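Local coordinates for protein predicted ATPase of the ABC class (Vibrio vulnificus, PDB 5D6A) that binds the ATP analogue AMP-PNP and, as a predicted ATPase of the ABC class, probably hydrolyses ATP, at residues R72-R77 and E139-V144; G259-V264 and N421-H426; N510-V515 and I557-A562. All blocks are in the same frame, centred on the assembly; numbering follows the deposited sequence.

Contact 1 (R72-R77 and E139-V144)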
ATOM      1  N   ARG A  72     -14.876  24.534   5.757  1.00 46.44           N
ATOM      2  CA  ARG A  72     -15.543  23.813   6.836  1.00 44.34           C
ATOM      3  C   ARG A  72     -16.693  24.619   7.442  1.00 44.50           C
ATOM      4  O   ARG A  72     -16.550  25.811   7.732  1.00 45.60           O
ATOM      5  CB  ARG A  72     -14.542  23.465   7.936  1.00 43.97           C
ATOM      6  CG  ARG A  72     -13.350  22.638   7.480  1.00 43.92           C
ATOM      7  CD  ARG A  72     -12.477  22.290   8.672  1.00 43.89           C
ATOM      8  NE  ARG A  72     -11.280  21.526   8.318  1.00 44.81           N
ATOM      9  CZ  ARG A  72     -11.224  20.199   8.185  1.00 43.63           C
ATOM     10  NH1 ARG A  72     -12.309  19.446   8.344  1.00 42.01           N
ATOM     11  NH2 ARG A  72     -10.072  19.621   7.874  1.00 44.39           N
ATOM     12  N   PHE A  73     -17.829  23.947   7.625  1.00 43.09           N
ATOM     13  CA  PHE A  73     -19.038  24.534   8.201  1.00 42.96           C
ATOM     14  C   PHE A  73     -19.552  23.669   9.350  1.00 40.91           C
ATOM     15  O   PHE A  73     -19.243  22.482   9.429  1.00 39.56           O
ATOM     16  CB  PHE A  73     -20.141  24.628   7.140  1.00 44.11           C
ATOM     17  CG  PHE A  73     -19.997  25.787   6.194  1.00 46.39           C
ATOM     18  CD1 PHE A  73     -18.915  25.877   5.327  1.00 47.00           C
ATOM     19  CD2 PHE A  73     -20.986  26.762   6.127  1.00 48.04           C
ATOM     20  CE1 PHE A  73     -18.801  26.940   4.447  1.00 48.99           C
ATOM     21  CE2 PHE A  73     -20.880  27.823   5.241  1.00 49.68           C
ATOM     22  CZ  PHE A  73     -19.787  27.913   4.400  1.00 50.32           C
ATOM     23  N   ARG A  74     -20.331  24.275  10.239  1.00 40.96           N
ATOM     24  CA  ARG A  74     -20.950  23.560  11.352  1.00 41.08           C
ATOM     25  C   ARG A  74     -22.319  24.159  11.603  1.00 42.31           C
ATOM     26  O   ARG A  74     -22.522  25.352  11.398  1.00 44.00           O
ATOM     27  CB  ARG A  74     -20.112  23.636  12.632  1.00 42.17           C
ATOM     28  CG  ARG A  74     -18.739  22.997  12.519  1.00 41.90           C
ATOM     29  CD  ARG A  74     -18.002  22.960  13.850  1.00 42.68           C
ATOM     30  NE  ARG A  74     -17.791  24.292  14.423  1.00 44.68           N
ATOM     31  CZ  ARG A  74     -18.538  24.851  15.377  1.00 46.36           C
ATOM     32  NH1 ARG A  74     -19.562  24.203  15.925  1.00 46.32           N
ATOM     33  NH2 ARG A  74     -18.241  26.072  15.803  1.00 49.12           N
ATOM     34  N   ALA A  75     -23.258  23.329  12.040  1.00 42.22           N
ATOM     35  CA  ALA A  75     -24.613  23.790  12.319  1.00 43.71           C
ATOM     36  C   ALA A  75     -25.113  23.169  13.610  1.00 44.60           C
ATOM     37  O   ALA A  75     -24.902  21.984  13.855  1.00 43.58           O
ATOM     38  CB  ALA A  75     -25.539  23.439  11.169  1.00 43.28           C
ATOM     39  N   PHE A  76     -25.788  23.972  14.426  1.00 47.06           N
ATOM     40  CA  PHE A  76     -26.309  23.498  15.701  1.00 48.22           C
ATOM     41  C   PHE A  76     -27.823  23.634  15.791  1.00 48.95           C
ATOM     42  O   PHE A  76     -28.386  24.636  15.364  1.00 49.35           O
ATOM     43  CB  PHE A  76     -25.649  24.260  16.851  1.00 50.26           C
ATOM     44  CG  PHE A  76     -26.249  23.962  18.191  1.00 51.85           C
ATOM     45  CD1 PHE A  76     -25.895  22.813  18.882  1.00 50.83           C
ATOM     46  CD2 PHE A  76     -27.172  24.831  18.761  1.00 55.08           C
ATOM     47  CE1 PHE A  76     -26.452  22.533  20.117  1.00 53.35           C
ATOM     48  CE2 PHE A  76     -27.732  24.558  19.993  1.00 57.17           C
ATOM     49  CZ  PHE A  76     -27.370  23.408  20.674  1.00 56.58           C
ATOM     50  N   ARG A  77     -28.469  22.614  16.357  1.00 49.68           N
ATOM     51  CA  ARG A  77     -29.916  22.614  16.547  1.00 52.05           C
ATOM     52  C   ARG A  77     -30.309  22.079  17.914  1.00 52.98           C
ATOM     53  O   ARG A  77     -30.021  20.927  18.231  1.00 53.25           O
ATOM     54  CB  ARG A  77     -30.615  21.763  15.498  1.00 52.22           C
ATOM     55  CG  ARG A  77     -30.464  22.245  14.072  1.00 52.65           C
ATOM     56  CD  ARG A  77     -31.682  21.809  13.284  1.00 55.11           C
ATOM     57  NE  ARG A  77     -32.876  22.522  13.750  1.00 60.12           N
ATOM     58  CZ  ARG A  77     -34.125  22.258  13.369  1.00 62.87           C
ATOM     59  NH1 ARG A  77     -35.128  22.979  13.856  1.00 65.48           N
ATOM     60  NH2 ARG A  77     -34.381  21.276  12.512  1.00 63.47           N
ATOM     61  N   GLU A 139     -25.403  18.574  16.692  1.00 42.17           N
ATOM     62  CA  GLU A 139     -24.428  19.361  15.943  1.00 41.98           C
ATOM     63  C   GLU A 139     -24.005  18.629  14.675  1.00 39.88           C
ATOM     64  O   GLU A 139     -23.677  17.442  14.712  1.00 38.71           O
ATOM     65  CB  GLU A 139     -23.197  19.688  16.797  1.00 42.81           C
ATOM     66  CG  GLU A 139     -22.138  20.489  16.047  1.00 43.24           C
ATOM     67  CD  GLU A 139     -20.950  20.882  16.905  1.00 45.53           C
ATOM     68  OE1 GLU A 139     -21.014  20.731  18.145  1.00 48.28           O
ATOM     69  OE2 GLU A 139     -19.947  21.355  16.332  1.00 45.37           O
ATOM     70  N   LEU A 140     -24.022  19.352  13.558  1.00 39.45           N
ATOM     71  CA  LEU A 140     -23.624  18.814  12.267  1.00 38.32           C
ATOM     72  C   LEU A 140     -22.342  19.488  11.827  1.00 38.32           C
ATOM     73  O   LEU A 140     -22.186  20.700  11.989  1.00 39.14           O
ATOM     74  CB  LEU A 140     -24.693  19.084  11.214  1.00 38.68           C
ATOM     75  CG  LEU A 140     -26.102  18.582  11.506  1.00 39.19           C
ATOM     76  CD1 LEU A 140     -27.017  18.980  10.360  1.00 39.44           C
ATOM     77  CD2 LEU A 140     -26.121  17.077  11.728  1.00 38.15           C
ATOM     78  N   ARG A 141     -21.429  18.702  11.273  1.00 36.74           N
ATOM     79  CA  ARG A 141     -20.169  19.221  10.769  1.00 36.92           C
ATOM     80  C   ARG A 141     -19.990  18.710   9.352  1.00 36.48           C
ATOM     81  O   ARG A 141     -20.129  17.513   9.097  1.00 35.81           O
ATOM     82  CB  ARG A 141     -19.008  18.797  11.655  1.00 37.19           C
ATOM     83  CG  ARG A 141     -19.124  19.293  13.086  1.00 38.12           C
ATOM     84  CD  ARG A 141     -17.850  19.007  13.855  1.00 38.73           C
ATOM     85  NE  ARG A 141     -17.925  19.450  15.240  1.00 39.64           N
ATOM     86  CZ  ARG A 141     -16.977  19.230  16.146  1.00 40.74           C
ATOM     87  NH1 ARG A 141     -15.874  18.560  15.823  1.00 40.45           N
ATOM     88  NH2 ARG A 141     -17.138  19.670  17.384  1.00 42.60           N
ATOM     89  N   PHE A 142     -19.681  19.621   8.436  1.00 37.34           N
ATOM     90  CA  PHE A 142     -19.547  19.279   7.029  1.00 38.20           C
ATOM     91  C   PHE A 142     -18.747  20.335   6.275  1.00 40.22           C
ATOM     92  O   PHE A 142     -18.331  21.341   6.852  1.00 40.88           O
ATOM     93  CB  PHE A 142     -20.949  19.142   6.420  1.00 37.93           C
ATOM     94  CG  PHE A 142     -21.838  20.319   6.694  1.00 38.43           C
ATOM     95  CD1 PHE A 142     -22.611  20.363   7.844  1.00 38.24           C
ATOM     96  CD2 PHE A 142     -21.885  21.392   5.816  1.00 39.86           C
ATOM     97  CE1 PHE A 142     -23.423  21.450   8.111  1.00 39.63           C
ATOM     98  CE2 PHE A 142     -22.696  22.483   6.076  1.00 40.91           C
ATOM     99  CZ  PHE A 142     -23.465  22.512   7.227  1.00 41.00           C
ATOM    100  N   ARG A 143     -18.538  20.096   4.983  1.00 41.99           N
ATOM    101  CA  ARG A 143     -17.796  21.019   4.131  1.00 44.34           C
ATOM    102  C   ARG A 143     -18.696  21.646   3.070  1.00 44.76           C
ATOM    103  O   ARG A 143     -19.739  21.093   2.720  1.00 44.46           O
ATOM    104  CB  ARG A 143     -16.648  20.290   3.441  1.00 46.01           C
ATOM    105  CG  ARG A 143     -15.593  19.719   4.373  1.00 47.05           C
ATOM    106  CD  ARG A 143     -14.559  18.963   3.557  1.00 50.27           C
ATOM    107  NE  ARG A 143     -13.440  18.450   4.349  1.00 52.47           N
ATOM    108  CZ  ARG A 143     -12.297  19.102   4.577  1.00 54.73           C
ATOM    109  NH1 ARG A 143     -12.092  20.325   4.088  1.00 55.76           N
ATOM    110  NH2 ARG A 143     -11.349  18.524   5.307  1.00 54.95           N
ATOM    111  N   VAL A 144     -18.283  22.808   2.571  1.00 45.61           N
ATOM    112  CA  VAL A 144     -19.011  23.520   1.523  1.00 47.03           C
ATOM    113  C   VAL A 144     -18.004  24.115   0.542  1.00 49.03           C
ATOM    114  O   VAL A 144     -17.285  25.054   0.877  1.00 50.32           O
ATOM    115  CB  VAL A 144     -19.897  24.650   2.089  1.00 47.38           C
ATOM    116  CG1 VAL A 144     -20.555  25.441   0.963  1.00 48.72           C
ATOM    117  CG2 VAL A 144     -20.947  24.085   3.035  1.00 46.51           C
TER

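Contact 2 (G259-V264 and N421-H426)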
ATOM      1  N   GLY A 259      -9.220 -18.624  24.140  1.00 48.85           N
ATOM      2  CA  GLY A 259      -8.116 -19.540  23.915  1.00 49.05           C
ATOM      3  C   GLY A 259      -7.687 -19.529  22.465  1.00 48.09           C
ATOM      4  O   GLY A 259      -7.954 -18.576  21.738  1.00 46.95           O
ATOM      5  N   ILE A 260      -7.029 -20.602  22.044  1.00 48.84           N
ATOM      6  CA  ILE A 260      -6.529 -20.721  20.683  1.00 47.87           C
ATOM      7  C   ILE A 260      -7.554 -21.401  19.782  1.00 47.67           C
ATOM      8  O   ILE A 260      -8.057 -22.472  20.108  1.00 48.38           O
ATOM      9  CB  ILE A 260      -5.212 -21.521  20.654  1.00 49.26           C
ATOM     10  CG1 ILE A 260      -4.190 -20.880  21.603  1.00 49.00           C
ATOM     11  CG2 ILE A 260      -4.665 -21.601  19.232  1.00 48.80           C
ATOM     12  CD1 ILE A 260      -2.895 -21.655  21.733  1.00 50.60           C
ATOM     13  N   THR A 261      -7.851 -20.769  18.650  1.00 46.46           N
ATOM     14  CA  THR A 261      -8.802 -21.303  17.682  1.00 46.96           C
ATOM     15  C   THR A 261      -8.166 -21.318  16.294  1.00 46.78           C
ATOM     16  O   THR A 261      -7.682 -20.292  15.812  1.00 45.66           O
ATOM     17  CB  THR A 261     -10.092 -20.463  17.637  1.00 46.28           C
ATOM     18  OG1 THR A 261     -10.675 -20.407  18.945  1.00 47.41           O
ATOM     19  CG2 THR A 261     -11.100 -21.064  16.659  1.00 46.90           C
ATOM     20  N   LEU A 262      -8.163 -22.483  15.655  1.00 47.36           N
ATOM     21  CA  LEU A 262      -7.585 -22.618  14.327  1.00 46.82           C
ATOM     22  C   LEU A 262      -8.665 -22.683  13.262  1.00 46.73           C
ATOM     23  O   LEU A 262      -9.741 -23.246  13.482  1.00 47.42           O
ATOM     24  CB  LEU A 262      -6.720 -23.875  14.241  1.00 48.58           C
ATOM     25  CG  LEU A 262      -5.552 -23.955  15.221  1.00 48.77           C
ATOM     26  CD1 LEU A 262      -4.785 -25.248  14.996  1.00 50.53           C
ATOM     27  CD2 LEU A 262      -4.637 -22.748  15.072  1.00 47.24           C
ATOM     28  N   ILE A 263      -8.364 -22.094  12.110  1.00 46.28           N
ATOM     29  CA  ILE A 263      -9.257 -22.096  10.959  1.00 46.83           C
ATOM     30  C   ILE A 263      -8.490 -22.770   9.827  1.00 47.93           C
ATOM     31  O   ILE A 263      -7.647 -22.152   9.181  1.00 49.16           O
ATOM     32  CB  ILE A 263      -9.694 -20.670  10.577  1.00 45.63           C
ATOM     33  CG1 ILE A 263     -10.519 -20.062  11.717  1.00 45.02           C
ATOM     34  CG2 ILE A 263     -10.517 -20.681   9.294  1.00 46.42           C
ATOM     35  CD1 ILE A 263     -10.985 -18.644  11.462  1.00 43.91           C
ATOM     36  N   VAL A 264      -8.782 -24.047   9.606  1.00 49.48           N
ATOM     37  CA  VAL A 264      -8.083 -24.832   8.594  1.00 51.40           C
ATOM     38  C   VAL A 264      -8.938 -25.116   7.362  1.00 53.18           C
ATOM     39  O   VAL A 264     -10.073 -24.650   7.251  1.00 52.29           O
ATOM     40  CB  VAL A 264      -7.599 -26.170   9.189  1.00 53.34           C
ATOM     41  CG1 VAL A 264      -6.671 -25.912  10.367  1.00 53.52           C
ATOM     42  CG2 VAL A 264      -8.772 -27.043   9.618  1.00 53.83           C
ATOM     43  N   ASN A 421      -9.850 -25.311  19.909  1.00 57.17           N
ATOM     44  CA  ASN A 421     -10.851 -25.656  18.900  1.00 56.93           C
ATOM     45  C   ASN A 421     -10.296 -25.511  17.484  1.00 54.43           C
ATOM     46  O   ASN A 421      -9.450 -24.652  17.227  1.00 53.08           O
ATOM     47  CB  ASN A 421     -12.101 -24.787  19.055  1.00 56.65           C
ATOM     48  CG  ASN A 421     -12.705 -24.876  20.442  1.00 58.36           C
ATOM     49  OD1 ASN A 421     -12.033 -24.619  21.439  1.00 59.58           O
ATOM     50  ND2 ASN A 421     -13.987 -25.209  20.510  1.00 59.75           N
ATOM     51  N   VAL A 422     -10.775 -26.354  16.570  1.00 53.57           N
ATOM     52  CA  VAL A 422     -10.328 -26.327  15.177  1.00 52.14           C
ATOM     53  C   VAL A 422     -11.527 -26.316  14.229  1.00 52.23           C
ATOM     54  O   VAL A 422     -12.351 -27.231  14.245  1.00 53.32           O
ATOM     55  CB  VAL A 422      -9.426 -27.531  14.849  1.00 53.26           C
ATOM     56  CG1 VAL A 422      -8.934 -27.451  13.412  1.00 53.00           C
ATOM     57  CG2 VAL A 422      -8.247 -27.584  15.808  1.00 53.11           C
ATOM     58  N   ILE A 423     -11.606 -25.276  13.404  1.00 50.68           N
ATOM     59  CA  ILE A 423     -12.692 -25.114  12.445  1.00 51.79           C
ATOM     60  C   ILE A 423     -12.192 -25.372  11.030  1.00 52.81           C
ATOM     61  O   ILE A 423     -11.136 -24.875  10.645  1.00 52.44           O
ATOM     62  CB  ILE A 423     -13.274 -23.691  12.516  1.00 49.86           C
ATOM     63  CG1 ILE A 423     -13.864 -23.443  13.908  1.00 50.08           C
ATOM     64  CG2 ILE A 423     -14.333 -23.490  11.438  1.00 50.55           C
ATOM     65  CD1 ILE A 423     -14.306 -22.016  14.148  1.00 48.56           C
ATOM     66  N   GLN A 424     -12.950 -26.147  10.257  1.00 54.50           N
ATOM     67  CA  GLN A 424     -12.567 -26.449   8.886  1.00 55.26           C
ATOM     68  C   GLN A 424     -13.551 -25.821   7.910  1.00 55.72           C
ATOM     69  O   GLN A 424     -14.763 -25.984   8.051  1.00 56.68           O
ATOM     70  CB  GLN A 424     -12.518 -27.960   8.653  1.00 57.54           C
ATOM     71  CG  GLN A 424     -11.985 -28.346   7.276  1.00 58.68           C
ATOM     72  CD  GLN A 424     -12.049 -29.836   7.004  1.00 60.79           C
ATOM     73  OE1 GLN A 424     -12.723 -30.577   7.710  1.00 62.36           O
ATOM     74  NE2 GLN A 424     -11.359 -30.278   5.962  1.00 61.93           N
HETATM   75  N   MSE A 425     -13.022 -25.102   6.923  1.00 55.46           N
HETATM   76  CA  MSE A 425     -13.848 -24.487   5.892  1.00 56.11           C
HETATM   77  C   MSE A 425     -13.875 -25.434   4.723  1.00 59.14           C
HETATM   78  O   MSE A 425     -12.833 -25.927   4.284  1.00 59.92           O
HETATM   79  CB  MSE A 425     -13.291 -23.133   5.460  1.00 54.00           C
HETATM   80  CG  MSE A 425     -13.284 -22.113   6.598  1.00 51.31           C
HETATM   81 SE   MSE A 425     -15.093 -21.855   7.336  0.80 51.09          SE
HETATM   82  CE  MSE A 425     -15.864 -20.762   5.891  1.00 51.92           C
ATOM     83  N   HIS A 426     -15.074 -25.702   4.219  1.00 61.35           N
ATOM     84  CA  HIS A 426     -15.266 -26.602   3.092  1.00 64.61           C
ATOM     85  C   HIS A 426     -16.480 -26.121   2.321  1.00 66.77           C
ATOM     86  O   HIS A 426     -17.561 -26.020   2.884  1.00 68.53           O
ATOM     87  CB  HIS A 426     -15.484 -28.027   3.601  1.00 66.75           C
ATOM     88  CG  HIS A 426     -15.798 -29.017   2.525  1.00 69.41           C
ATOM     89  ND1 HIS A 426     -14.824 -29.725   1.856  1.00 70.53           N
ATOM     90  CD2 HIS A 426     -16.981 -29.423   2.009  1.00 71.77           C
ATOM     91  CE1 HIS A 426     -15.393 -30.523   0.971  1.00 73.66           C
ATOM     92  NE2 HIS A 426     -16.702 -30.358   1.042  1.00 74.45           N
TER

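Contact 3 (N510-V515 and I557-A562)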
ATOM      1  N   ASN A 510      -6.986  10.743  11.052  1.00 32.89           N
ATOM      2  CA  ASN A 510      -6.892  12.150  11.433  1.00 33.45           C
ATOM      3  C   ASN A 510      -7.020  12.264  12.941  1.00 32.23           C
ATOM      4  O   ASN A 510      -6.271  13.000  13.580  1.00 32.46           O
ATOM      5  CB  ASN A 510      -7.974  12.995  10.754  1.00 35.56           C
ATOM      6  CG  ASN A 510      -7.666  13.286   9.299  1.00 38.61           C
ATOM      7  OD1 ASN A 510      -6.513  13.520   8.928  1.00 40.82           O
ATOM      8  ND2 ASN A 510      -8.704  13.314   8.469  1.00 40.89           N
ATOM      9  N   ALA A 511      -7.963  11.516  13.504  1.00 30.95           N
ATOM     10  CA  ALA A 511      -8.176  11.524  14.944  1.00 31.05           C
ATOM     11  C   ALA A 511      -6.921  11.053  15.668  1.00 29.68           C
ATOM     12  O   ALA A 511      -6.589  11.575  16.726  1.00 30.15           O
ATOM     13  CB  ALA A 511      -9.367  10.655  15.316  1.00 32.43           C
ATOM     14  N   ILE A 512      -6.226  10.071  15.092  1.00 28.18           N
ATOM     15  CA  ILE A 512      -4.988   9.563  15.684  1.00 27.05           C
ATOM     16  C   ILE A 512      -3.975  10.703  15.768  1.00 27.84           C
ATOM     17  O   ILE A 512      -3.308  10.882  16.789  1.00 28.97           O
ATOM     18  CB  ILE A 512      -4.411   8.370  14.884  1.00 26.66           C
ATOM     19  CG1 ILE A 512      -5.281   7.122  15.093  1.00 26.87           C
ATOM     20  CG2 ILE A 512      -2.990   8.050  15.337  1.00 26.24           C
ATOM     21  CD1 ILE A 512      -4.924   5.949  14.203  1.00 26.47           C
ATOM     22  N   GLY A 513      -3.876  11.484  14.698  1.00 27.79           N
ATOM     23  CA  GLY A 513      -2.957  12.613  14.667  1.00 27.94           C
ATOM     24  C   GLY A 513      -3.320  13.672  15.693  1.00 29.38           C
ATOM     25  O   GLY A 513      -2.437  14.285  16.301  1.00 30.55           O
ATOM     26  N   TRP A 514      -4.618  13.894  15.899  1.00 28.81           N
ATOM     27  CA  TRP A 514      -5.046  14.897  16.875  1.00 29.53           C
ATOM     28  C   TRP A 514      -4.934  14.411  18.326  1.00 29.70           C
ATOM     29  O   TRP A 514      -4.981  15.216  19.254  1.00 30.68           O
ATOM     30  CB  TRP A 514      -6.424  15.462  16.527  1.00 30.19           C
ATOM     31  CG  TRP A 514      -6.332  16.329  15.312  1.00 30.60           C
ATOM     32  CD1 TRP A 514      -6.719  16.016  14.041  1.00 30.10           C
ATOM     33  CD2 TRP A 514      -5.740  17.632  15.240  1.00 31.92           C
ATOM     34  NE1 TRP A 514      -6.435  17.054  13.189  1.00 30.98           N
ATOM     35  CE2 TRP A 514      -5.835  18.060  13.899  1.00 32.27           C
ATOM     36  CE3 TRP A 514      -5.153  18.487  16.183  1.00 32.92           C
ATOM     37  CZ2 TRP A 514      -5.368  19.308  13.474  1.00 33.76           C
ATOM     38  CZ3 TRP A 514      -4.689  19.727  15.763  1.00 34.48           C
ATOM     39  CH2 TRP A 514      -4.798  20.125  14.418  1.00 34.95           C
ATOM     40  N   VAL A 515      -4.770  13.103  18.514  1.00 28.90           N
ATOM     41  CA  VAL A 515      -4.538  12.557  19.848  1.00 29.50           C
ATOM     42  C   VAL A 515      -3.078  12.831  20.169  1.00 30.17           C
ATOM     43  O   VAL A 515      -2.742  13.241  21.276  1.00 31.50           O
ATOM     44  CB  VAL A 515      -4.830  11.048  19.931  1.00 28.63           C
ATOM     45  CG1 VAL A 515      -4.289  10.461  21.228  1.00 28.92           C
ATOM     46  CG2 VAL A 515      -6.324  10.792  19.803  1.00 28.91           C
ATOM     47  N   ILE A 557      -5.380   1.211  21.086  1.00 34.97           N
ATOM     48  CA  ILE A 557      -4.377   0.292  20.565  1.00 35.81           C
ATOM     49  C   ILE A 557      -3.908   0.720  19.169  1.00 34.60           C
ATOM     50  O   ILE A 557      -2.756   0.497  18.808  1.00 35.77           O
ATOM     51  CB  ILE A 557      -4.897  -1.171  20.554  1.00 37.77           C
ATOM     52  CG1 ILE A 557      -3.753  -2.145  20.260  1.00 38.56           C
ATOM     53  CG2 ILE A 557      -6.044  -1.346  19.562  1.00 37.74           C
ATOM     54  CD1 ILE A 557      -4.151  -3.604  20.346  1.00 40.61           C
ATOM     55  N   ASP A 558      -4.791   1.342  18.394  1.00 33.95           N
ATOM     56  CA  ASP A 558      -4.423   1.810  17.055  1.00 33.53           C
ATOM     57  C   ASP A 558      -3.547   3.068  17.113  1.00 32.24           C
ATOM     58  O   ASP A 558      -2.640   3.231  16.297  1.00 31.74           O
ATOM     59  CB  ASP A 558      -5.670   2.040  16.193  1.00 33.90           C
ATOM     60  CG  ASP A 558      -6.374   0.739  15.821  1.00 35.54           C
ATOM     61  OD1 ASP A 558      -5.702  -0.314  15.746  1.00 35.32           O
ATOM     62  OD2 ASP A 558      -7.599   0.768  15.584  1.00 36.92           O
ATOM     63  N   VAL A 559      -3.815   3.947  18.076  1.00 32.43           N
ATOM     64  CA  VAL A 559      -3.015   5.161  18.250  1.00 31.12           C
ATOM     65  C   VAL A 559      -1.580   4.747  18.575  1.00 32.30           C
ATOM     66  O   VAL A 559      -0.621   5.317  18.046  1.00 31.12           O
ATOM     67  CB  VAL A 559      -3.560   6.049  19.386  1.00 30.58           C
ATOM     68  CG1 VAL A 559      -2.666   7.262  19.598  1.00 30.33           C
ATOM     69  CG2 VAL A 559      -4.980   6.499  19.082  1.00 30.33           C
HETATM   70  N   MSE A 560      -1.450   3.743  19.442  1.00 34.11           N
HETATM   71  CA  MSE A 560      -0.145   3.209  19.833  1.00 34.86           C
HETATM   72  C   MSE A 560       0.506   2.575  18.640  1.00 34.20           C
HETATM   73  O   MSE A 560       1.678   2.823  18.361  1.00 33.74           O
HETATM   74  CB  MSE A 560      -0.286   2.149  20.925  1.00 36.82           C
HETATM   75  CG  MSE A 560      -0.580   2.746  22.298  1.00 38.23           C
HETATM   76 SE   MSE A 560       0.833   4.016  22.825  1.00 41.42          SE
HETATM   77  CE  MSE A 560       2.368   2.780  22.866  1.00 41.98           C
ATOM     78  N   ALA A 561      -0.251   1.748  17.925  1.00 33.40           N
ATOM     79  CA  ALA A 561       0.266   1.081  16.735  1.00 33.68           C
ATOM     80  C   ALA A 561       0.872   2.099  15.767  1.00 32.76           C
ATOM     81  O   ALA A 561       1.981   1.908  15.265  1.00 31.80           O
ATOM     82  CB  ALA A 561      -0.838   0.287  16.051  1.00 34.07           C
ATOM     83  N   ALA A 562       0.140   3.182  15.514  1.00 32.62           N
ATOM     84  CA  ALA A 562       0.610   4.239  14.615  1.00 32.95           C
ATOM     85  C   ALA A 562       1.844   4.914  15.196  1.00 34.12           C
ATOM     86  O   ALA A 562       2.796   5.226  14.481  1.00 34.38           O
ATOM     87  CB  ALA A 562      -0.488   5.266  14.388  1.00 31.66           C
TER

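Contact 1 (R72-R77 and E139-V144)
Glu139 is gripped at one carboxylate oxygen by two arginines that come from opposite faces of its plane. From the facing strand, Arg74 NH1 forms a salt bridge at 2.9 Å to Glu139 OE2, approaching 57° out of the carboxylate plane. From Glu139's own strand, Arg141 NE donates to Glu139 OE2 at 3.0 Å, keeping the oxygen near its guanidinium plane. The bend of Arg74 at chi3 (-60°) brings NH1 within bonding distance of the glutamate. Arg141 stays extended beside it, with Arg74 CG 3.8 Å from Arg141 CG.

On the other face of the sheet, Val144 CG2 lies over the Phe73 ring, 3.7 Å from its centroid, a CH-pi contact. Phe142 CE2 meets Phe73 CB at 3.5 Å, and Ala75 CB sits near the edge of the Phe142 ring.

This two-faced pattern follows from an antiparallel ladder in the sheet of the N-terminal region: Phe73 with Phe142 and Ala75 with Leu140 are hydrogen-bonded pairs, the latter closed by Ala75 N to Leu140 O and Leu140 N to Ala75 O, both 2.8 Å, and the arginine pairs are non-hydrogen-bonded.

Arg72 and Arg143 run side by side, their guanidinium planes 47° apart, and both form salt bridges to Asp550, whose carboxylate would probably offset their charge. Arg141 NH1 donates to His548 O, so the arginine face meets a loop from the C-terminal region. Arg74 is shared between two carboxylates, its NE forming a salt bridge to Asp60, and helix 155-172 covers Ala75, Leu140 and Phe142 through Leu166 and Ile170.

Contact 2 (G259-V264 and N421-H426)
Val264 and Val422 cross at an angle on one face of the sheet, where Val264 CG2 approaches Val422 CG1 to 3.8 Å. The Val264 chi1 of -59° places CG2 between the backbone N and the carbonyl carbon, and from there the methyl also rests 4.0 Å from Gln424 CB. Leu262 extends the same face more loosely, its CD1 being 4.3 Å from Val422 CG2.

The opposite face is built differently. Ile263 and Met425, a selenomethionine, lie alongside each other and point the same way, with Ile263 CG2 4.1 Å from Met425 CG. Thr261 instead crosses Ile423 obliquely and presents its methyl rather than its hydroxyl, Thr261 CG2 standing 4.2 Å from Ile423 CD1.

These orientations are set by a parallel register in which Thr261 faces Asn421, Leu262 faces Val422, Ile263 faces Ile423 and Val264 faces Gln424. The strand segments are only 19° from parallel, and Leu262 and Val264 of one strand exchange backbone bonds with Asn421, Ile423 and Met425 of the other. Ile423 N to Leu262 O, at 2.8 Å, is nearly straight (175°), and Val264 N to Ile423 O measures 2.7 Å; the first rung, Asn421 N to Ile260 O, is weak.

Helix 271-280 covers Ile263 and Met425 through Lys271 and Leu274, whereas on the other face Val264 and Gln424 pack against Met376 and Val380 of the second subunit. The Met425 side chain is about 6 Å from bound AMP-PNP. Strand 260-264 runs straight into a glycine-rich sequence that fits a Walker A P-loop, so two neighbouring parallel strands here form part of the nucleotide-binding core sheet characteristic of P-loop ATPases.

Contact 3 (N510-V515 and I557-A562)
Ile512 is the principal apolar contact, touching helix 557-562 with three different carbons. Its CG1 lies 4.0 Å from Val559 CG2, the two side chains sliding past each other in opposite directions. Its CG2 branch, set anti to the backbone N by the chi1 of -72° that puts CG1 beside that N, reaches Ala562 CB at 3.9 Å. Val515, one turn further along helix 510-515, adds a second point: Val515 CG1 meets Val559 CG1 at 3.9 Å as the two valines meet at a slant. Val559 is therefore shared, with CG2 touching Ile512 and CG1 touching Val515.

Contact with the backbone is of a second kind. The terminal methyl of Ile512, CD1, lies 4.1 Å from Asp558 O, but this carbonyl is already used inside its own helix, where Ala562 N donates to Asp558 O at 2.9 Å. The methyl thus lies near an oxygen whose hydrogen bond is already made.

Polar interactions across the pair are absent: no hydrogen bond or salt bridge joins the two segments. The Asp558 carboxylate instead forms a salt bridge with Arg555, just before the segment.

The axes of the two short helix segments come no closer than 9.9 Å and cross at -78°; the steep crossing is consistent with a small patch of 208 Å². Around it, Trp516 and Ile533 also touch Val559, Met545 touches Val515 and Leu497 touches Ala562, placing the crossing within the apolar interior of the C-terminal region.

With branched aliphatic groups and an alanine methyl meeting at van der Waals distances, the crossing rests, as far as the contacts between the segments show, on burial of apolar surface, with no directional bond between the two.

Overall arrangement
From the N terminus, contact 1 closes first, pairing strands 71-78 and 137-144 across 61 intervening residues. Contact 2 follows, its strands separated by 156 residues that include helix 271-280 and strands 357-361 and 404-408 of the same sheet, and contact 3 closes a 41-residue loop between two C-terminal helices. All three are in series; none nests in or crosses another. Contacts 1 and 2 lie on opposite sides of the chain's centre, their centres 47 Å apart. Contacts 1 and 3 approach to about 6 Å between nearest atoms, and the loop closed by contact 3 reaches back to the arginine face of contact 1. Met301, from the loop contact 2 closes, touches helix 556-564.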